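Local coordinates for transferrin binding protein B (Actinobacillus suis, PDB 3PQU), which probably binds host transferrin as an outer-membrane lipoprotein of the bacterial transferrin receptor, serving iron acquisition, at residues H213-K218 with K225-S230; G309-N314 with A320-K325. All blocks are in the same frame, centred on the assembly; numbering follows the deposited sequence.

Contact 1 (H213-K218 with K225-S230); sequences HKVGEK and KGVAHS
Val-215 meets the 225-230 segment through one methyl in particular: CG2 lies 3.6 Å from CA of Gly-226 and 3.7 Å from the carbonyl O of Lys-225. It also approaches the corresponding methyl of Val-227, the CG2 to CG2 distance between Val-215 and Val-227 being 4.3 Å. In both valines CG1 is trans to the backbone N (chi1 170° in Val-215 and 175° in Val-227), which leaves CG2 beside that N as the branch that does the touching. Val-227 points its side chain at the first segment, and its CG2 comes within 3.6 Å of the carbonyl O of His-213. No hydrogen bond links the segments directly; van der Waals contacts account for much of the 177 Å² buried between them.

The second shell supplies the polar links. ND2 of Asn-210 hydrogen-bonds both His-213 O and Gly-226 O, bridging the two backbones, while the side-chain amide of Gln-258 takes the N-H of Lys-225 on OE1 and gives NE2 to Gly-226 O. Within 213-218 a backbone bond from Glu-217 N to Lys-214 O, at 3.3 Å, closes a turn with Val-215 and Gly-216 at its corners; the positive phi of Gly-216 suits the second corner. His-213 ND1 reaches Glu-217 OE1 only weakly, at 136°. The geometry is that of a type II beta turn packed against the chain leading into strand 229-236, in a loop at the surface of the N-lobe barrel.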
loop_
_atom_site.group_PDB
_atom_site.type_symbol
_atom_site.label_atom_id
_atom_site.label_comp_id
_atom_site.label_asym_id
_atom_site.label_seq_id
_atom_site.Cartn_x
_atom_site.Cartn_y
_atom_site.Cartn_z
ATOM N N HIS A 213 8.309 11.455 -30.143
ATOM C CA HIS A 213 9.639 12.043 -30.292
ATOM C C HIS A 213 10.287 12.181 -28.932
ATOM O O HIS A 213 9.738 12.850 -28.060
ATOM C CB HIS A 213 9.545 13.412 -30.961
ATOM C CG HIS A 213 8.959 13.366 -32.335
ATOM N ND1 HIS A 213 9.575 12.719 -33.385
ATOM C CD2 HIS A 213 7.813 13.887 -32.832
ATOM C CE1 HIS A 213 8.830 12.838 -34.471
ATOM N NE2 HIS A 213 7.758 13.547 -34.162
ATOM N N LYS A 214 11.450 11.556 -28.758
ATOM C CA LYS A 214 12.150 11.540 -27.471
ATOM C C LYS A 214 12.664 12.926 -27.106
ATOM O O LYS A 214 12.954 13.733 -27.986
ATOM C CB LYS A 214 13.329 10.561 -27.520
ATOM C CG LYS A 214 12.989 9.198 -28.110
ATOM C CD LYS A 214 14.246 8.373 -28.378
ATOM C CE LYS A 214 14.797 7.728 -27.107
ATOM N NZ LYS A 214 14.187 6.389 -26.850
ATOM N N VAL A 215 12.761 13.205 -25.808
ATOM C CA VAL A 215 13.358 14.457 -25.346
ATOM C C VAL A 215 14.774 14.606 -25.898
ATOM O O VAL A 215 15.552 13.649 -25.926
ATOM C CB VAL A 215 13.402 14.530 -23.820
ATOM C CG1 VAL A 215 14.240 15.719 -23.378
ATOM C CG2 VAL A 215 11.967 14.631 -23.255
ATOM N N GLY A 216 15.100 15.801 -26.369
ATOM C CA GLY A 216 16.431 16.060 -26.889
ATOM C C GLY A 216 16.497 16.097 -28.403
ATOM O O GLY A 216 17.376 16.734 -28.978
ATOM N N GLU A 217 15.568 15.413 -29.058
ATOM C CA GLU A 217 15.536 15.420 -30.511
ATOM C C GLU A 217 15.279 16.830 -31.042
ATOM O O GLU A 217 14.703 17.675 -30.352
ATOM C CB GLU A 217 14.470 14.450 -31.030
ATOM C CG GLU A 217 14.360 14.437 -32.552
ATOM C CD GLU A 217 13.505 13.303 -33.086
ATOM O OE1 GLU A 217 12.769 12.677 -32.292
ATOM O OE2 GLU A 217 13.571 13.039 -34.307
ATOM N N LYS A 218 15.719 17.072 -32.268
ATOM C CA LYS A 218 15.436 18.313 -32.969
ATOM C C LYS A 218 14.640 18.013 -34.229
ATOM O O LYS A 218 15.037 17.176 -35.030
ATOM C CB LYS A 218 16.733 19.016 -33.366
ATOM C CG LYS A 218 17.587 19.476 -32.204
ATOM C CD LYS A 218 18.175 20.854 -32.485
ATOM C CE LYS A 218 17.068 21.886 -32.677
ATOM N NZ LYS A 218 17.584 23.273 -32.842
ATOM N N LYS A 225 11.214 19.158 -25.826
ATOM C CA LYS A 225 11.435 19.409 -24.402
ATOM C C LYS A 225 10.811 18.346 -23.512
ATOM O O LYS A 225 11.257 18.147 -22.385
ATOM C CB LYS A 225 10.888 20.781 -23.990
ATOM C CG LYS A 225 11.312 21.944 -24.897
ATOM C CD LYS A 225 12.688 22.474 -24.545
ATOM C CE LYS A 225 13.124 23.587 -25.503
ATOM N NZ LYS A 225 12.334 24.845 -25.353
ATOM N N GLY A 226 9.765 17.685 -23.997
ATOM C CA GLY A 226 9.042 16.733 -23.163
ATOM C C GLY A 226 8.127 15.787 -23.925
ATOM O O GLY A 226 7.753 16.042 -25.081
ATOM N N VAL A 227 7.768 14.686 -23.269
ATOM C CA VAL A 227 6.860 13.693 -23.841
ATOM C C VAL A 227 5.501 13.657 -23.105
ATOM O O VAL A 227 5.446 13.649 -21.864
ATOM C CB VAL A 227 7.494 12.277 -23.817
ATOM C CG1 VAL A 227 6.484 11.234 -24.310
ATOM C CG2 VAL A 227 8.758 12.228 -24.685
ATOM N N ALA A 228 4.413 13.649 -23.875
ATOM C CA ALA A 228 3.063 13.477 -23.337
ATOM C C ALA A 228 2.824 14.249 -22.041
ATOM O O ALA A 228 2.995 15.457 -21.992
ATOM C CB ALA A 228 2.735 11.980 -23.131
ATOM N N HIS A 229 2.407 13.529 -21.002
ATOM C CA HIS A 229 2.089 14.148 -19.723
ATOM C C HIS A 229 3.122 13.737 -18.676
ATOM O O HIS A 229 3.145 12.590 -18.198
ATOM C CB HIS A 229 0.672 13.772 -19.275
ATOM C CG HIS A 229 -0.367 14.030 -20.323
ATOM N ND1 HIS A 229 -0.784 13.062 -21.216
ATOM C CD2 HIS A 229 -1.050 15.157 -20.638
ATOM C CE1 HIS A 229 -1.681 13.585 -22.039
ATOM N NE2 HIS A 229 -1.855 14.855 -21.713
ATOM N N SER A 230 3.976 14.688 -18.319
ATOM C CA SER A 230 5.103 14.386 -17.447
ATOM C C SER A 230 4.873 14.932 -16.043
ATOM O O SER A 230 4.155 15.919 -15.836
ATOM C CB SER A 230 6.410 14.939 -18.044
ATOM O OG SER A 230 6.337 16.349 -18.163
#

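Contact 2 (G309-N314 with A320-K325); sequences GKFFTN and AVFAAK
Neighbouring strands of a beta hairpin in the N-lobe barrel, 306-312 and 318-326, pair antiparallel here, their local axes 4.6 Å apart at closest approach and at 159° to one another. Gly-309 with Phe-322 and Phe-311 with Ala-320 are hydrogen-bonded pairs; Lys-310 with Val-321, between them, is a non-hydrogen-bonded pair. Gly-309 and Phe-322 exchange two N-H...O bonds, and so do Phe-311 and Ala-320. The straightest of the four runs from Ala-320 N to Phe-311 O, 3.0 Å long with 172° at the hydrogen.

On the face carrying Phe-311 and Phe-322, each ring bends across to the opposite strand. The Phe-322 ring lies over the Gly-309 backbone, whose CA is 3.9 Å from the ring centroid in a CH-pi contact. With chi1 at 52°, CG of Phe-322 stands between its own N and carbonyl carbon, turning the ring over the glycine, where no side chain intervenes. Phe-311 makes the matching move: CB of Ala-320 sits 3.7 Å from its ring centroid, over the face. The two rings approach through their rims, Phe-311 CD2 being 4.3 Å from Phe-322 CE2. On the other face, Lys-310 CB packs against Val-321 CG1 at 4.0 Å, while the lysine NZ hydrogen-bonds the carbonyl O of Leu-37.

Tyr-264 meets Phe-311 edge-to-face, and Phe-233 packs on Phe-322. Four main-chain bonds fix the strand register, and the rings lie across the neighbouring strand, each with a CH-pi contact to a small residue, in a buried, largely apolar layer.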
loop_
_atom_site.group_PDB
_atom_site.type_symbol
_atom_site.label_atom_id
_atom_site.label_comp_id
_atom_site.label_asym_id
_atom_site.label_seq_id
_atom_site.Cartn_x
_atom_site.Cartn_y
_atom_site.Cartn_z
ATOM N N GLY A 309 -0.089 7.870 -7.199
ATOM C CA GLY A 309 -1.291 8.318 -6.517
ATOM C C GLY A 309 -2.351 8.804 -7.474
ATOM O O GLY A 309 -2.257 8.569 -8.687
ATOM N N LYS A 310 -3.373 9.442 -6.915
ATOM C CA LYS A 310 -4.503 9.900 -7.694
ATOM C C LYS A 310 -5.153 11.121 -7.048
ATOM O O LYS A 310 -4.945 11.386 -5.863
ATOM C CB LYS A 310 -5.521 8.752 -7.882
ATOM C CG LYS A 310 -6.252 8.277 -6.600
ATOM C CD LYS A 310 -7.275 9.305 -6.113
ATOM C CE LYS A 310 -8.279 8.698 -5.158
ATOM N NZ LYS A 310 -7.662 8.211 -3.887
ATOM N N PHE A 311 -5.920 11.882 -7.829
ATOM C CA PHE A 311 -6.778 12.888 -7.239
ATOM C C PHE A 311 -8.076 13.042 -8.010
ATOM O O PHE A 311 -8.172 12.608 -9.155
ATOM C CB PHE A 311 -6.044 14.234 -7.036
ATOM C CG PHE A 311 -5.642 14.930 -8.322
ATOM C CD1 PHE A 311 -6.535 15.750 -8.990
ATOM C CD2 PHE A 311 -4.354 14.779 -8.844
ATOM C CE1 PHE A 311 -6.141 16.417 -10.167
ATOM C CE2 PHE A 311 -3.960 15.439 -10.007
ATOM C CZ PHE A 311 -4.855 16.254 -10.660
ATOM N N PHE A 312 -9.079 13.621 -7.346
ATOM C CA PHE A 312 -10.414 13.796 -7.888
ATOM C C PHE A 312 -10.821 15.257 -7.633
ATOM O O PHE A 312 -10.827 15.705 -6.484
ATOM C CB PHE A 312 -11.353 12.797 -7.193
ATOM C CG PHE A 312 -12.757 12.755 -7.749
ATOM C CD1 PHE A 312 -12.991 12.843 -9.120
ATOM C CD2 PHE A 312 -13.853 12.577 -6.892
ATOM C CE1 PHE A 312 -14.290 12.776 -9.632
ATOM C CE2 PHE A 312 -15.154 12.489 -7.397
ATOM C CZ PHE A 312 -15.374 12.588 -8.770
ATOM N N THR A 313 -11.137 16.006 -8.692
ATOM C CA THR A 313 -11.330 17.447 -8.527
ATOM C C THR A 313 -12.591 17.746 -7.719
ATOM O O THR A 313 -13.494 16.908 -7.622
ATOM C CB THR A 313 -11.279 18.246 -9.855
ATOM O OG1 THR A 313 -12.309 17.803 -10.741
ATOM C CG2 THR A 313 -9.892 18.122 -10.540
ATOM N N ASN A 314 -12.624 18.922 -7.107
ATOM C CA ASN A 314 -13.703 19.271 -6.191
ATOM C C ASN A 314 -15.037 19.410 -6.892
ATOM O O ASN A 314 -16.077 19.149 -6.295
ATOM C CB ASN A 314 -13.377 20.552 -5.389
ATOM C CG ASN A 314 -12.104 20.420 -4.573
ATOM O OD1 ASN A 314 -11.755 19.322 -4.127
ATOM N ND2 ASN A 314 -11.389 21.536 -4.393
ATOM N N ALA A 320 -7.554 11.915 -11.982
ATOM C CA ALA A 320 -6.168 11.896 -12.454
ATOM C C ALA A 320 -5.337 10.894 -11.651
ATOM O O ALA A 320 -5.607 10.680 -10.474
ATOM C CB ALA A 320 -5.538 13.275 -12.338
ATOM N N VAL A 321 -4.342 10.285 -12.304
ATOM C CA VAL A 321 -3.379 9.431 -11.620
ATOM C C VAL A 321 -1.961 9.902 -11.996
ATOM O O VAL A 321 -1.795 10.663 -12.933
ATOM C CB VAL A 321 -3.568 7.947 -11.987
ATOM C CG1 VAL A 321 -4.980 7.483 -11.643
ATOM C CG2 VAL A 321 -3.264 7.701 -13.481
ATOM N N PHE A 322 -0.954 9.459 -11.254
ATOM C CA PHE A 322 0.432 9.826 -11.531
ATOM C C PHE A 322 1.350 8.758 -10.940
ATOM O O PHE A 322 0.944 8.014 -10.050
ATOM C CB PHE A 322 0.780 11.224 -10.967
ATOM C CG PHE A 322 0.424 11.402 -9.497
ATOM C CD1 PHE A 322 1.330 11.041 -8.480
ATOM C CD2 PHE A 322 -0.807 11.945 -9.132
ATOM C CE1 PHE A 322 0.998 11.205 -7.151
ATOM C CE2 PHE A 322 -1.151 12.120 -7.788
ATOM C CZ PHE A 322 -0.256 11.750 -6.797
ATOM N N ALA A 323 2.565 8.662 -11.478
ATOM C CA ALA A 323 3.530 7.655 -11.065
ATOM C C ALA A 323 4.898 8.199 -11.412
ATOM O O ALA A 323 5.061 8.841 -12.438
ATOM C CB ALA A 323 3.295 6.330 -11.799
ATOM N N ALA A 324 5.881 7.942 -10.563
ATOM C CA ALA A 324 7.210 8.497 -10.792
ATOM C C ALA A 324 8.264 7.674 -10.039
ATOM O O ALA A 324 7.945 6.960 -9.082
ATOM C CB ALA A 324 7.235 9.967 -10.325
ATOM N N LYS A 325 9.514 7.763 -10.471
ATOM C CA LYS A 325 10.576 7.055 -9.775
ATOM C C LYS A 325 11.748 7.974 -9.523
ATOM O O LYS A 325 11.933 8.955 -10.229
ATOM C CB LYS A 325 11.029 5.816 -10.542
ATOM C CG LYS A 325 11.764 6.077 -11.819
ATOM C CD LYS A 325 12.393 4.786 -12.326
ATOM C CE LYS A 325 12.874 4.951 -13.765
ATOM N NZ LYS A 325 13.398 3.682 -14.374
#

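In the fold
Following the chain from the N terminus, contact 1 comes first and closes a small loop: strand 218-219 starts at the end of its first segment, 222-223 lies between the two, and the second segment runs into strand 229-236. Contact 2 then closes the hairpin turn between strands 306-312 and 318-326. The two are in series, neither nested nor crossed; their centres are about 21 Å apart and their nearest atoms about 7 Å, so they do not touch. One is a surface contact, the other buried. Both reach the same curled antiparallel sheet, where strand 170-183 pairs with both 229-236 and 318-326. Contact 1 thus folds an excursion at the sheet's periphery, and contact 2 joins two strands of its wall.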